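Long-range contacts in amide synthase (Vibrio cholerae, PDB 1L5A), which probably catalyses amide bond formation in vibriobactin biosynthesis, as a nonribosomal peptide synthetase condensation enzyme: residues L13-I18 and T200-L205; P7-H12 and T99-P104; L3-F8 and H125-D130. All blocks are in the same frame, centred on the assembly; numbering follows the deposited sequence.

All three interactions use helix 6-14 or the residues flanking it. Along the chain the helix segments come first, as 3-8, 7-12 and 13-18. Their partners follow as 99-104, 125-130 and 200-205. Interactions 2 and 3 have centres about 9 Å apart and share Pro7 and Phe8. They tie the helix to loops next to strands 107-114 and 117-125 of the five-stranded sheet. Interaction 1 lies about 13 Å from interaction 2 and 16 Å from interaction 3, centre to centre. It reaches the loop before strand 208-214 of the four-stranded sheet. The helix and the turn after it therefore touch parts of both halves of the condensation fold.

Interaction 1. Residues L13-I18 and T200-L205; sequences LAYPHI and TYDPQL
Tyr15 meets Pro203 and Gln204 at the surface of the molecule. Condensation enzymes have a V-shaped fold of two chloramphenicol acetyltransferase-like halves. This contact runs from the end of helix 6-14, in the N-terminal half, to the loop before strand 208-214 in the other.

Tyr15 is the first residue to leave the helix. It also opens a type I turn that ends at Ile18. Its CG lies anti to the carbonyl carbon (chi1 -46°), and the ring reaches across to the other loop. The phenol end packs on the proline ring, with Tyr15 CZ 3.5 Å from Pro203 CD. The two side chains cross at about a right angle. Gln204 comes to the edge of the tyrosine ring, close to its plane. Its NE2 is 3.5 Å from Tyr15 CD2, and the amide stands at 90° to the ring. The same NE2 makes a weak hydrogen bond to Asp202 OD2.

His17 NE2 lies 3.8 Å from Gln204 OE1, with the ring turned 62° from the amide. No hydrogen bond links the two segments. On the far loop, Tyr201 OH bonds to Asp381 OD2 at the end of strand 374-381. Ile18 adds a loose apolar touch, its CD1 lying 4.5 Å from Gln204 CB.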
ATOM      1  N   LEU A  13       8.484 -32.574 -18.414  1.00 42.94           N
ATOM      2  CA  LEU A  13       8.011 -33.179 -19.640  1.00 44.71           C
ATOM      3  C   LEU A  13       9.187 -33.464 -20.552  1.00 45.73           C
ATOM      4  O   LEU A  13       9.124 -34.342 -21.404  1.00 45.43           O
ATOM      5  CB  LEU A  13       7.002 -32.268 -20.339  1.00 37.89           C
ATOM      6  CG  LEU A  13       5.597 -32.273 -19.727  1.00 48.08           C
ATOM      7  CD1 LEU A  13       4.659 -31.495 -20.647  1.00 39.21           C
ATOM      8  CD2 LEU A  13       5.086 -33.720 -19.529  1.00 34.67           C
ATOM      9  N   ALA A  14      10.274 -32.737 -20.335  1.00 45.79           N
ATOM     10  CA  ALA A  14      11.470 -32.881 -21.150  1.00 47.19           C
ATOM     11  C   ALA A  14      12.414 -33.980 -20.680  1.00 50.80           C
ATOM     12  O   ALA A  14      13.264 -34.434 -21.443  1.00 54.59           O
ATOM     13  CB  ALA A  14      12.213 -31.552 -21.202  1.00 41.15           C
ATOM     14  N   TYR A  15      12.294 -34.390 -19.424  1.00 50.84           N
ATOM     15  CA  TYR A  15      13.154 -35.444 -18.891  1.00 53.81           C
ATOM     16  C   TYR A  15      12.359 -36.129 -17.797  1.00 55.76           C
ATOM     17  O   TYR A  15      12.702 -36.031 -16.614  1.00 61.24           O
ATOM     18  CB  TYR A  15      14.447 -34.865 -18.294  1.00 55.33           C
ATOM     19  CG  TYR A  15      15.144 -33.825 -19.148  1.00 59.58           C
ATOM     20  CD1 TYR A  15      14.689 -32.502 -19.180  1.00 63.42           C
ATOM     21  CD2 TYR A  15      16.244 -34.161 -19.935  1.00 61.66           C
ATOM     22  CE1 TYR A  15      15.310 -31.541 -19.978  1.00 63.17           C
ATOM     23  CE2 TYR A  15      16.877 -33.204 -20.741  1.00 62.86           C
ATOM     24  CZ  TYR A  15      16.400 -31.899 -20.759  1.00 66.34           C
ATOM     25  OH  TYR A  15      16.993 -30.957 -21.571  1.00 68.10           O
ATOM     26  N   PRO A  16      11.284 -36.838 -18.183  1.00 54.72           N
ATOM     27  CA  PRO A  16      10.351 -37.577 -17.322  1.00 57.14           C
ATOM     28  C   PRO A  16      10.989 -38.684 -16.499  1.00 64.97           C
ATOM     29  O   PRO A  16      10.695 -38.858 -15.311  1.00 67.17           O
ATOM     30  CB  PRO A  16       9.346 -38.140 -18.315  1.00 55.79           C
ATOM     31  CG  PRO A  16       9.460 -37.218 -19.499  1.00 57.64           C
ATOM     32  CD  PRO A  16      10.929 -37.025 -19.594  1.00 48.80           C
ATOM     33  N   HIS A  17      11.862 -39.441 -17.144  1.00 68.43           N
ATOM     34  CA  HIS A  17      12.531 -40.542 -16.485  1.00 69.23           C
ATOM     35  C   HIS A  17      13.502 -40.098 -15.389  1.00 66.15           C
ATOM     36  O   HIS A  17      14.213 -40.927 -14.826  1.00 68.78           O
ATOM     37  CB  HIS A  17      13.271 -41.376 -17.529  1.00 78.98           C
ATOM     38  CG  HIS A  17      14.296 -40.601 -18.295  1.00 92.27           C
ATOM     39  ND1 HIS A  17      13.992 -39.448 -18.989  1.00 97.07           N
ATOM     40  CD2 HIS A  17      15.625 -40.804 -18.468  1.00 94.68           C
ATOM     41  CE1 HIS A  17      15.088 -38.974 -19.553  1.00100.50           C
ATOM     42  NE2 HIS A  17      16.093 -39.778 -19.253  1.00100.79           N
ATOM     43  N   ILE A  18      13.562 -38.808 -15.081  1.00 59.71           N
ATOM     44  CA  ILE A  18      14.479 -38.384 -14.029  1.00 61.08           C
ATOM     45  C   ILE A  18      13.991 -37.229 -13.155  1.00 62.28           C
ATOM     46  O   ILE A  18      13.411 -36.253 -13.641  1.00 59.71           O
ATOM     47  CB  ILE A  18      15.887 -38.040 -14.595  1.00 62.41           C
ATOM     48  CG1 ILE A  18      16.829 -37.726 -13.430  1.00 63.29           C
ATOM     49  CG2 ILE A  18      15.817 -36.860 -15.561  1.00 57.77           C
ATOM     50  CD1 ILE A  18      18.290 -37.655 -13.808  1.00 73.76           C
ATOM     51  N   THR A 200      23.110 -26.049 -25.891  1.00 42.28           N
ATOM     52  CA  THR A 200      23.548 -27.432 -25.780  1.00 45.51           C
ATOM     53  C   THR A 200      23.650 -27.879 -24.328  1.00 47.90           C
ATOM     54  O   THR A 200      24.328 -28.863 -24.006  1.00 44.29           O
ATOM     55  CB  THR A 200      24.916 -27.599 -26.452  1.00 49.21           C
ATOM     56  OG1 THR A 200      25.921 -26.903 -25.687  1.00 49.62           O
ATOM     57  CG2 THR A 200      24.868 -27.016 -27.866  1.00 43.95           C
ATOM     58  N   TYR A 201      22.990 -27.153 -23.435  1.00 49.43           N
ATOM     59  CA  TYR A 201      23.040 -27.537 -22.040  1.00 49.46           C
ATOM     60  C   TYR A 201      21.997 -28.580 -21.698  1.00 46.19           C
ATOM     61  O   TYR A 201      20.811 -28.342 -21.845  1.00 48.27           O
ATOM     62  CB  TYR A 201      22.836 -26.342 -21.133  1.00 53.98           C
ATOM     63  CG  TYR A 201      22.974 -26.741 -19.692  1.00 54.75           C
ATOM     64  CD1 TYR A 201      24.167 -27.296 -19.227  1.00 55.60           C
ATOM     65  CD2 TYR A 201      21.910 -26.605 -18.802  1.00 51.67           C
ATOM     66  CE1 TYR A 201      24.300 -27.713 -17.916  1.00 63.77           C
ATOM     67  CE2 TYR A 201      22.030 -27.017 -17.483  1.00 59.79           C
ATOM     68  CZ  TYR A 201      23.232 -27.571 -17.046  1.00 62.61           C
ATOM     69  OH  TYR A 201      23.371 -27.988 -15.743  1.00 73.27           O
ATOM     70  N   ASP A 202      22.449 -29.744 -21.251  1.00 48.69           N
ATOM     71  CA  ASP A 202      21.542 -30.816 -20.870  1.00 49.18           C
ATOM     72  C   ASP A 202      21.546 -30.890 -19.343  1.00 51.09           C
ATOM     73  O   ASP A 202      22.532 -31.302 -18.734  1.00 43.27           O
ATOM     74  CB  ASP A 202      22.002 -32.151 -21.443  1.00 49.51           C
ATOM     75  CG  ASP A 202      21.030 -33.269 -21.139  1.00 59.40           C
ATOM     76  OD1 ASP A 202      20.405 -33.235 -20.056  1.00 57.64           O
ATOM     77  OD2 ASP A 202      20.898 -34.187 -21.977  1.00 65.53           O
ATOM     78  N   PRO A 203      20.428 -30.499 -18.715  1.00 52.44           N
ATOM     79  CA  PRO A 203      20.249 -30.491 -17.264  1.00 48.18           C
ATOM     80  C   PRO A 203      20.672 -31.772 -16.583  1.00 48.06           C
ATOM     81  O   PRO A 203      21.258 -31.728 -15.501  1.00 51.99           O
ATOM     82  CB  PRO A 203      18.756 -30.233 -17.103  1.00 53.91           C
ATOM     83  CG  PRO A 203      18.419 -29.435 -18.322  1.00 56.25           C
ATOM     84  CD  PRO A 203      19.163 -30.168 -19.395  1.00 53.49           C
ATOM     85  N   GLN A 204      20.382 -32.914 -17.206  1.00 47.04           N
ATOM     86  CA  GLN A 204      20.731 -34.197 -16.599  1.00 46.34           C
ATOM     87  C   GLN A 204      22.219 -34.508 -16.578  1.00 43.53           C
ATOM     88  O   GLN A 204      22.680 -35.264 -15.730  1.00 44.70           O
ATOM     89  CB  GLN A 204      19.968 -35.351 -17.261  1.00 46.85           C
ATOM     90  CG  GLN A 204      20.383 -35.689 -18.665  1.00 49.15           C
ATOM     91  CD  GLN A 204      19.466 -36.733 -19.308  1.00 57.37           C
ATOM     92  OE1 GLN A 204      19.293 -37.850 -18.783  1.00 50.22           O
ATOM     93  NE2 GLN A 204      18.875 -36.373 -20.455  1.00 46.28           N
ATOM     94  N   LEU A 205      22.988 -33.926 -17.487  1.00 42.60           N
ATOM     95  CA  LEU A 205      24.413 -34.202 -17.465  1.00 42.27           C
ATOM     96  C   LEU A 205      25.151 -33.404 -16.401  1.00 42.61           C
ATOM     97  O   LEU A 205      26.374 -33.318 -16.428  1.00 47.61           O
ATOM     98  CB  LEU A 205      25.026 -33.939 -18.828  1.00 35.18           C
ATOM     99  CG  LEU A 205      24.454 -34.874 -19.878  1.00 37.03           C
ATOM    100  CD1 LEU A 205      25.131 -34.607 -21.228  1.00 40.29           C
ATOM    101  CD2 LEU A 205      24.669 -36.311 -19.420  1.00 36.70           C
TER

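Interaction 2. Residues P7-H12 and T99-P104; sequences PFWQRH and TLIDAP
Leu100 lies over one face of the His12 imidazole, and Ile101 meets the edge of the Trp9 indole. The contact packs helix 6-14 of the condensation fold against the loop between helix 82-94 and strand 107-114. Leu100 also begins a type II turn that ends at Ala103.

Trp9 and His12 are three residues apart on the helix, and both turn their rings to this loop. In both, CG is anti to the backbone N (chi1 169° in Trp9, 177° in His12), which carries the rings out from the helix. Leu100 CB stands 3.6 Å from the His12 ring centroid, in a CH-pi contact. It is shifted from the ring centre toward NE2. The leucine then runs back along the histidine in the opposite sense. This brings Leu100 CD1 to 3.5 Å from His12 CG. The same methyl lies 4.0 Å from Trp9 CE3, so one methyl touches both aromatic side chains. Leu100 also touches His125 and Ile105.

The six-membered part of the Trp9 indole points to the loop. Ile101 uses CD1 alone for the close approach, near the plane of the indole. A bend at its second torsion (chi2 -70°) directs this methyl to the ring. Further along the turn, Asp102 OD1 bonds to Tyr63 OH. At the tryptophan edge, Ile101 CD1 is 3.3 Å from Trp9 CH2.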
ATOM      1  N   PRO A   7       8.100 -23.484 -15.649  1.00 24.22           N
ATOM      2  CA  PRO A   7       9.389 -24.069 -16.017  1.00 27.67           C
ATOM      3  C   PRO A   7       9.682 -25.422 -15.384  1.00 32.61           C
ATOM      4  O   PRO A   7      10.295 -26.274 -16.025  1.00 37.78           O
ATOM      5  CB  PRO A   7      10.407 -22.972 -15.657  1.00 22.84           C
ATOM      6  CG  PRO A   7       9.702 -22.135 -14.648  1.00 28.56           C
ATOM      7  CD  PRO A   7       8.259 -22.140 -15.071  1.00 28.83           C
ATOM      8  N   PHE A   8       9.241 -25.643 -14.145  1.00 34.45           N
ATOM      9  CA  PHE A   8       9.482 -26.941 -13.514  1.00 33.74           C
ATOM     10  C   PHE A   8       8.676 -28.004 -14.241  1.00 30.30           C
ATOM     11  O   PHE A   8       9.148 -29.111 -14.497  1.00 37.88           O
ATOM     12  CB  PHE A   8       9.101 -26.932 -12.023  1.00 22.06           C
ATOM     13  CG  PHE A   8      10.027 -26.114 -11.175  1.00 26.46           C
ATOM     14  CD1 PHE A   8       9.661 -24.851 -10.742  1.00 25.45           C
ATOM     15  CD2 PHE A   8      11.298 -26.580 -10.867  1.00 26.40           C
ATOM     16  CE1 PHE A   8      10.550 -24.053 -10.011  1.00 24.50           C
ATOM     17  CE2 PHE A   8      12.198 -25.788 -10.137  1.00 29.79           C
ATOM     18  CZ  PHE A   8      11.820 -24.519  -9.709  1.00 12.92           C
ATOM     19  N   TRP A   9       7.455 -27.646 -14.581  1.00 29.74           N
ATOM     20  CA  TRP A   9       6.565 -28.552 -15.260  1.00 31.50           C
ATOM     21  C   TRP A   9       7.146 -28.970 -16.606  1.00 38.94           C
ATOM     22  O   TRP A   9       7.082 -30.143 -16.982  1.00 39.44           O
ATOM     23  CB  TRP A   9       5.206 -27.879 -15.444  1.00 23.08           C
ATOM     24  CG  TRP A   9       4.311 -28.622 -16.356  1.00 31.80           C
ATOM     25  CD1 TRP A   9       3.977 -28.279 -17.631  1.00 28.18           C
ATOM     26  CD2 TRP A   9       3.657 -29.870 -16.088  1.00 32.41           C
ATOM     27  NE1 TRP A   9       3.154 -29.237 -18.176  1.00 35.30           N
ATOM     28  CE2 TRP A   9       2.941 -30.222 -17.248  1.00 34.58           C
ATOM     29  CE3 TRP A   9       3.614 -30.722 -14.983  1.00 32.46           C
ATOM     30  CZ2 TRP A   9       2.188 -31.386 -17.333  1.00 39.08           C
ATOM     31  CZ3 TRP A   9       2.871 -31.876 -15.066  1.00 40.97           C
ATOM     32  CH2 TRP A   9       2.163 -32.200 -16.234  1.00 44.66           C
ATOM     33  N   GLN A  10       7.709 -28.007 -17.335  1.00 38.10           N
ATOM     34  CA  GLN A  10       8.292 -28.300 -18.630  1.00 31.60           C
ATOM     35  C   GLN A  10       9.531 -29.183 -18.482  1.00 32.90           C
ATOM     36  O   GLN A  10       9.651 -30.200 -19.177  1.00 29.07           O
ATOM     37  CB  GLN A  10       8.606 -26.998 -19.361  1.00 31.50           C
ATOM     38  CG  GLN A  10       7.390 -26.440 -20.067  1.00 31.98           C
ATOM     39  CD  GLN A  10       7.264 -24.934 -19.927  1.00 59.13           C
ATOM     40  OE1 GLN A  10       6.180 -24.380 -20.152  1.00 67.97           O
ATOM     41  NE2 GLN A  10       8.368 -24.256 -19.558  1.00 53.03           N
ATOM     42  N   ARG A  11      10.437 -28.827 -17.572  1.00 29.57           N
ATOM     43  CA  ARG A  11      11.622 -29.658 -17.358  1.00 35.30           C
ATOM     44  C   ARG A  11      11.184 -31.125 -17.172  1.00 40.35           C
ATOM     45  O   ARG A  11      11.830 -32.053 -17.667  1.00 41.54           O
ATOM     46  CB  ARG A  11      12.397 -29.186 -16.125  1.00 35.45           C
ATOM     47  CG  ARG A  11      13.399 -28.080 -16.402  1.00 34.87           C
ATOM     48  CD  ARG A  11      13.696 -27.215 -15.174  1.00 37.68           C
ATOM     49  NE  ARG A  11      14.503 -27.870 -14.147  1.00 35.16           N
ATOM     50  CZ  ARG A  11      15.823 -28.008 -14.198  1.00 36.45           C
ATOM     51  NH1 ARG A  11      16.504 -27.544 -15.231  1.00 38.97           N
ATOM     52  NH2 ARG A  11      16.468 -28.600 -13.205  1.00 30.41           N
ATOM     53  N   HIS A  12      10.070 -31.326 -16.479  1.00 32.44           N
ATOM     54  CA  HIS A  12       9.568 -32.666 -16.243  1.00 36.97           C
ATOM     55  C   HIS A  12       9.087 -33.341 -17.520  1.00 42.07           C
ATOM     56  O   HIS A  12       9.230 -34.552 -17.690  1.00 41.34           O
ATOM     57  CB  HIS A  12       8.416 -32.624 -15.252  1.00 44.35           C
ATOM     58  CG  HIS A  12       7.789 -33.956 -15.007  1.00 50.40           C
ATOM     59  ND1 HIS A  12       8.330 -34.884 -14.144  1.00 53.66           N
ATOM     60  CD2 HIS A  12       6.677 -34.526 -15.528  1.00 53.53           C
ATOM     61  CE1 HIS A  12       7.575 -35.969 -14.140  1.00 56.38           C
ATOM     62  NE2 HIS A  12       6.565 -35.776 -14.971  1.00 61.42           N
ATOM     63  N   THR A  99       7.297 -39.407 -11.122  1.00 79.16           N
ATOM     64  CA  THR A  99       6.374 -38.919 -12.144  1.00 73.93           C
ATOM     65  C   THR A  99       5.607 -37.760 -11.517  1.00 69.50           C
ATOM     66  O   THR A  99       5.647 -37.573 -10.306  1.00 69.96           O
ATOM     67  CB  THR A  99       5.371 -40.000 -12.570  1.00 76.76           C
ATOM     68  OG1 THR A  99       6.082 -41.126 -13.105  1.00 80.16           O
ATOM     69  CG2 THR A  99       4.403 -39.445 -13.623  1.00 76.17           C
ATOM     70  N   LEU A 100       4.917 -36.975 -12.332  1.00 62.76           N
ATOM     71  CA  LEU A 100       4.171 -35.850 -11.804  1.00 54.04           C
ATOM     72  C   LEU A 100       2.703 -35.963 -12.121  1.00 54.08           C
ATOM     73  O   LEU A 100       1.871 -35.417 -11.401  1.00 65.64           O
ATOM     74  CB  LEU A 100       4.696 -34.531 -12.379  1.00 48.29           C
ATOM     75  CG  LEU A 100       5.846 -33.812 -11.677  1.00 43.27           C
ATOM     76  CD1 LEU A 100       6.050 -32.456 -12.321  1.00 37.61           C
ATOM     77  CD2 LEU A 100       5.532 -33.637 -10.211  1.00 35.55           C
ATOM     78  N   ILE A 101       2.378 -36.657 -13.206  1.00 50.97           N
ATOM     79  CA  ILE A 101       0.982 -36.795 -13.596  1.00 45.94           C
ATOM     80  C   ILE A 101       0.197 -37.633 -12.589  1.00 42.59           C
ATOM     81  O   ILE A 101       0.634 -38.701 -12.173  1.00 36.99           O
ATOM     82  CB  ILE A 101       0.820 -37.451 -15.006  1.00 46.42           C
ATOM     83  CG1 ILE A 101       1.704 -36.748 -16.035  1.00 45.61           C
ATOM     84  CG2 ILE A 101      -0.646 -37.345 -15.474  1.00 38.82           C
ATOM     85  CD1 ILE A 101       1.252 -35.354 -16.381  1.00 56.44           C
ATOM     86  N   ASP A 102      -0.955 -37.113 -12.193  1.00 40.83           N
ATOM     87  CA  ASP A 102      -1.847 -37.789 -11.271  1.00 45.75           C
ATOM     88  C   ASP A 102      -1.193 -38.524 -10.092  1.00 44.62           C
ATOM     89  O   ASP A 102      -1.740 -39.509  -9.603  1.00 47.12           O
ATOM     90  CB  ASP A 102      -2.715 -38.755 -12.076  1.00 45.74           C
ATOM     91  CG  ASP A 102      -3.394 -38.073 -13.255  1.00 53.98           C
ATOM     92  OD1 ASP A 102      -4.199 -37.129 -13.050  1.00 45.05           O
ATOM     93  OD2 ASP A 102      -3.111 -38.477 -14.402  1.00 61.20           O
ATOM     94  N   ALA A 103      -0.045 -38.047  -9.618  1.00 39.65           N
ATOM     95  CA  ALA A 103       0.624 -38.701  -8.500  1.00 40.60           C
ATOM     96  C   ALA A 103       0.865 -37.778  -7.285  1.00 44.69           C
ATOM     97  O   ALA A 103       0.793 -36.554  -7.382  1.00 43.92           O
ATOM     98  CB  ALA A 103       1.940 -39.293  -8.975  1.00 45.17           C
ATOM     99  N   PRO A 104       1.148 -38.366  -6.118  1.00 41.37           N
ATOM    100  CA  PRO A 104       1.384 -37.533  -4.939  1.00 35.36           C
ATOM    101  C   PRO A 104       2.707 -36.819  -5.122  1.00 39.80           C
ATOM    102  O   PRO A 104       3.699 -37.443  -5.492  1.00 42.87           O
ATOM    103  CB  PRO A 104       1.457 -38.548  -3.788  1.00 31.39           C
ATOM    104  CG  PRO A 104       0.824 -39.817  -4.356  1.00 24.79           C
ATOM    105  CD  PRO A 104       1.239 -39.798  -5.791  1.00 34.20           C
TER

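Interaction 3. Residues L3-F8 and H125-D130; sequences LAQKPF and HHIVLD
Gln5 makes the hydrogen bond that crosses this contact. Its NE2 donates to Ile127 O at 2.9 Å. The bond is straight, with an N-H...O angle of 168°. The carbonyl oxygen lies in the plane of the glutamine amide and accepts the N-H almost end-on (C=O...N 171°). The other end of the amide is held too, because Gln5 OE1 accepts from Leu2 N. This fixes the rotation of the group. A second bond lies within the loop. Ile127 N donates to His125 ND1 at 2.9 Å, in the plane of the imidazole.

The loop carries the HHxxxDG signature of condensation domains, here His125, His126 and Asp130 with three residues between. The signature marks the active site of this family. Asp130 caps helix 131-150 through Gly133 N and forms a salt bridge with Arg263.

Apolar packing fills in around the polar bonds. Ile127 CG1 rests 3.7 Å from Gln5 CB, and the two side chains cross at about a right angle. Phe8 CB touches the same branch of Ile127. It also reaches the edge of the His125 ring, 4.2 Å from CE1.

The aromatic pair is offset. The Phe8 and His126 rings are nearly parallel (15°), but slid so far that they barely overlap. The nearest ring atoms are Phe8 CZ and His126 ND1, 3.8 Å apart.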
ATOM      1  N   LEU A   3       2.885 -19.043 -13.229  1.00 35.46           N
ATOM      2  CA  LEU A   3       4.019 -18.865 -14.121  1.00 33.23           C
ATOM      3  C   LEU A   3       5.287 -19.483 -13.512  1.00 33.60           C
ATOM      4  O   LEU A   3       6.015 -20.221 -14.178  1.00 33.58           O
ATOM      5  CB  LEU A   3       4.236 -17.382 -14.385  1.00 31.94           C
ATOM      6  CG  LEU A   3       5.365 -17.053 -15.356  1.00 32.42           C
ATOM      7  CD1 LEU A   3       5.122 -17.723 -16.706  1.00 26.74           C
ATOM      8  CD2 LEU A   3       5.459 -15.549 -15.488  1.00 24.64           C
ATOM      9  N   ALA A   4       5.538 -19.202 -12.237  1.00 28.16           N
ATOM     10  CA  ALA A   4       6.713 -19.736 -11.564  1.00 23.41           C
ATOM     11  C   ALA A   4       6.784 -21.280 -11.547  1.00 27.37           C
ATOM     12  O   ALA A   4       7.875 -21.854 -11.382  1.00 32.71           O
ATOM     13  CB  ALA A   4       6.792 -19.187 -10.129  1.00 18.86           C
ATOM     14  N   GLN A   5       5.648 -21.951 -11.716  1.00 23.37           N
ATOM     15  CA  GLN A   5       5.630 -23.424 -11.727  1.00 28.07           C
ATOM     16  C   GLN A   5       5.839 -23.998 -13.132  1.00 34.16           C
ATOM     17  O   GLN A   5       6.308 -25.131 -13.269  1.00 37.54           O
ATOM     18  CB  GLN A   5       4.305 -23.975 -11.166  1.00 20.13           C
ATOM     19  CG  GLN A   5       4.041 -23.631  -9.693  1.00 27.54           C
ATOM     20  CD  GLN A   5       2.633 -23.993  -9.229  1.00 27.33           C
ATOM     21  OE1 GLN A   5       1.646 -23.489  -9.754  1.00 27.76           O
ATOM     22  NE2 GLN A   5       2.543 -24.867  -8.239  1.00 24.37           N
ATOM     23  N   LYS A   6       5.492 -23.226 -14.165  1.00 27.83           N
ATOM     24  CA  LYS A   6       5.624 -23.679 -15.547  1.00 32.35           C
ATOM     25  C   LYS A   6       7.023 -24.241 -15.903  1.00 31.75           C
ATOM     26  O   LYS A   6       7.138 -25.358 -16.406  1.00 37.25           O
ATOM     27  CB  LYS A   6       5.276 -22.540 -16.520  1.00 34.28           C
ATOM     28  CG  LYS A   6       3.861 -21.975 -16.407  1.00 45.86           C
ATOM     29  CD  LYS A   6       2.863 -22.685 -17.320  1.00 51.78           C
ATOM     30  CE  LYS A   6       1.402 -22.225 -17.082  1.00 51.91           C
ATOM     31  NZ  LYS A   6       1.091 -20.810 -17.466  1.00 47.82           N
ATOM     32  N   PRO A   7       8.100 -23.484 -15.649  1.00 24.22           N
ATOM     33  CA  PRO A   7       9.389 -24.069 -16.017  1.00 27.67           C
ATOM     34  C   PRO A   7       9.682 -25.422 -15.384  1.00 32.61           C
ATOM     35  O   PRO A   7      10.295 -26.274 -16.025  1.00 37.78           O
ATOM     36  CB  PRO A   7      10.407 -22.972 -15.657  1.00 22.84           C
ATOM     37  CG  PRO A   7       9.702 -22.135 -14.648  1.00 28.56           C
ATOM     38  CD  PRO A   7       8.259 -22.140 -15.071  1.00 28.83           C
ATOM     39  N   PHE A   8       9.241 -25.643 -14.145  1.00 34.45           N
ATOM     40  CA  PHE A   8       9.482 -26.941 -13.514  1.00 33.74           C
ATOM     41  C   PHE A   8       8.676 -28.004 -14.241  1.00 30.30           C
ATOM     42  O   PHE A   8       9.148 -29.111 -14.497  1.00 37.88           O
ATOM     43  CB  PHE A   8       9.101 -26.932 -12.023  1.00 22.06           C
ATOM     44  CG  PHE A   8      10.027 -26.114 -11.175  1.00 26.46           C
ATOM     45  CD1 PHE A   8       9.661 -24.851 -10.742  1.00 25.45           C
ATOM     46  CD2 PHE A   8      11.298 -26.580 -10.867  1.00 26.40           C
ATOM     47  CE1 PHE A   8      10.550 -24.053 -10.011  1.00 24.50           C
ATOM     48  CE2 PHE A   8      12.198 -25.788 -10.137  1.00 29.79           C
ATOM     49  CZ  PHE A   8      11.820 -24.519  -9.709  1.00 12.92           C
ATOM     50  N   HIS A 125       8.416 -31.986  -4.510  1.00 34.88           N
ATOM     51  CA  HIS A 125       8.970 -31.559  -5.781  1.00 30.46           C
ATOM     52  C   HIS A 125       9.064 -30.029  -5.715  1.00 33.51           C
ATOM     53  O   HIS A 125       8.204 -29.361  -5.135  1.00 35.09           O
ATOM     54  CB  HIS A 125       8.058 -31.985  -6.917  1.00 23.94           C
ATOM     55  CG  HIS A 125       8.634 -31.735  -8.265  1.00 35.38           C
ATOM     56  ND1 HIS A 125       8.697 -30.477  -8.822  1.00 36.06           N
ATOM     57  CD2 HIS A 125       9.199 -32.576  -9.163  1.00 30.89           C
ATOM     58  CE1 HIS A 125       9.274 -30.556 -10.008  1.00 40.73           C
ATOM     59  NE2 HIS A 125       9.590 -31.818 -10.238  1.00 41.75           N
ATOM     60  N   HIS A 126      10.109 -29.470  -6.300  1.00 32.80           N
ATOM     61  CA  HIS A 126      10.279 -28.028  -6.288  1.00 38.57           C
ATOM     62  C   HIS A 126       9.065 -27.244  -6.809  1.00 37.18           C
ATOM     63  O   HIS A 126       8.944 -26.046  -6.566  1.00 40.38           O
ATOM     64  CB  HIS A 126      11.497 -27.670  -7.121  1.00 44.85           C
ATOM     65  CG  HIS A 126      12.528 -26.901  -6.372  1.00 57.27           C
ATOM     66  ND1 HIS A 126      12.421 -25.546  -6.145  1.00 64.83           N
ATOM     67  CD2 HIS A 126      13.672 -27.302  -5.770  1.00 57.10           C
ATOM     68  CE1 HIS A 126      13.458 -25.143  -5.432  1.00 70.47           C
ATOM     69  NE2 HIS A 126      14.230 -26.190  -5.191  1.00 74.90           N
ATOM     70  N   ILE A 127       8.174 -27.922  -7.525  1.00 32.41           N
ATOM     71  CA  ILE A 127       7.009 -27.274  -8.101  1.00 26.62           C
ATOM     72  C   ILE A 127       5.920 -26.913  -7.079  1.00 30.64           C
ATOM     73  O   ILE A 127       4.981 -26.184  -7.411  1.00 32.90           O
ATOM     74  CB  ILE A 127       6.418 -28.145  -9.246  1.00 24.34           C
ATOM     75  CG1 ILE A 127       5.541 -27.296 -10.156  1.00 18.79           C
ATOM     76  CG2 ILE A 127       5.564 -29.276  -8.684  1.00 16.92           C
ATOM     77  CD1 ILE A 127       5.203 -28.008 -11.417  1.00  9.68           C
ATOM     78  N   VAL A 128       6.025 -27.430  -5.855  1.00 24.48           N
ATOM     79  CA  VAL A 128       5.059 -27.080  -4.803  1.00 26.67           C
ATOM     80  C   VAL A 128       5.757 -26.606  -3.522  1.00 28.64           C
ATOM     81  O   VAL A 128       5.093 -26.316  -2.526  1.00 34.17           O
ATOM     82  CB  VAL A 128       4.114 -28.248  -4.413  1.00 21.03           C
ATOM     83  CG1 VAL A 128       3.246 -28.653  -5.615  1.00 14.42           C
ATOM     84  CG2 VAL A 128       4.927 -29.402  -3.879  1.00 22.46           C
ATOM     85  N   LEU A 129       7.082 -26.493  -3.563  1.00 23.09           N
ATOM     86  CA  LEU A 129       7.831 -26.074  -2.396  1.00 23.70           C
ATOM     87  C   LEU A 129       9.248 -25.583  -2.718  1.00 27.47           C
ATOM     88  O   LEU A 129       9.950 -26.195  -3.528  1.00 22.86           O
ATOM     89  CB  LEU A 129       7.935 -27.247  -1.409  1.00 16.64           C
ATOM     90  CG  LEU A 129       8.271 -26.856   0.040  1.00 26.42           C
ATOM     91  CD1 LEU A 129       7.027 -26.202   0.683  1.00 14.46           C
ATOM     92  CD2 LEU A 129       8.712 -28.103   0.847  1.00 27.17           C
ATOM     93  N   ASP A 130       9.654 -24.478  -2.085  1.00 19.40           N
ATOM     94  CA  ASP A 130      11.004 -23.948  -2.243  1.00 17.47           C
ATOM     95  C   ASP A 130      11.697 -24.030  -0.885  1.00 24.66           C
ATOM     96  O   ASP A 130      11.175 -24.641   0.044  1.00 24.18           O
ATOM     97  CB  ASP A 130      11.009 -22.495  -2.754  1.00 20.13           C
ATOM     98  CG  ASP A 130      10.091 -21.563  -1.955  1.00 33.56           C
ATOM     99  OD1 ASP A 130      10.007 -21.703  -0.705  1.00 31.55           O
ATOM    100  OD2 ASP A 130       9.465 -20.671  -2.588  1.00 27.75           O
TER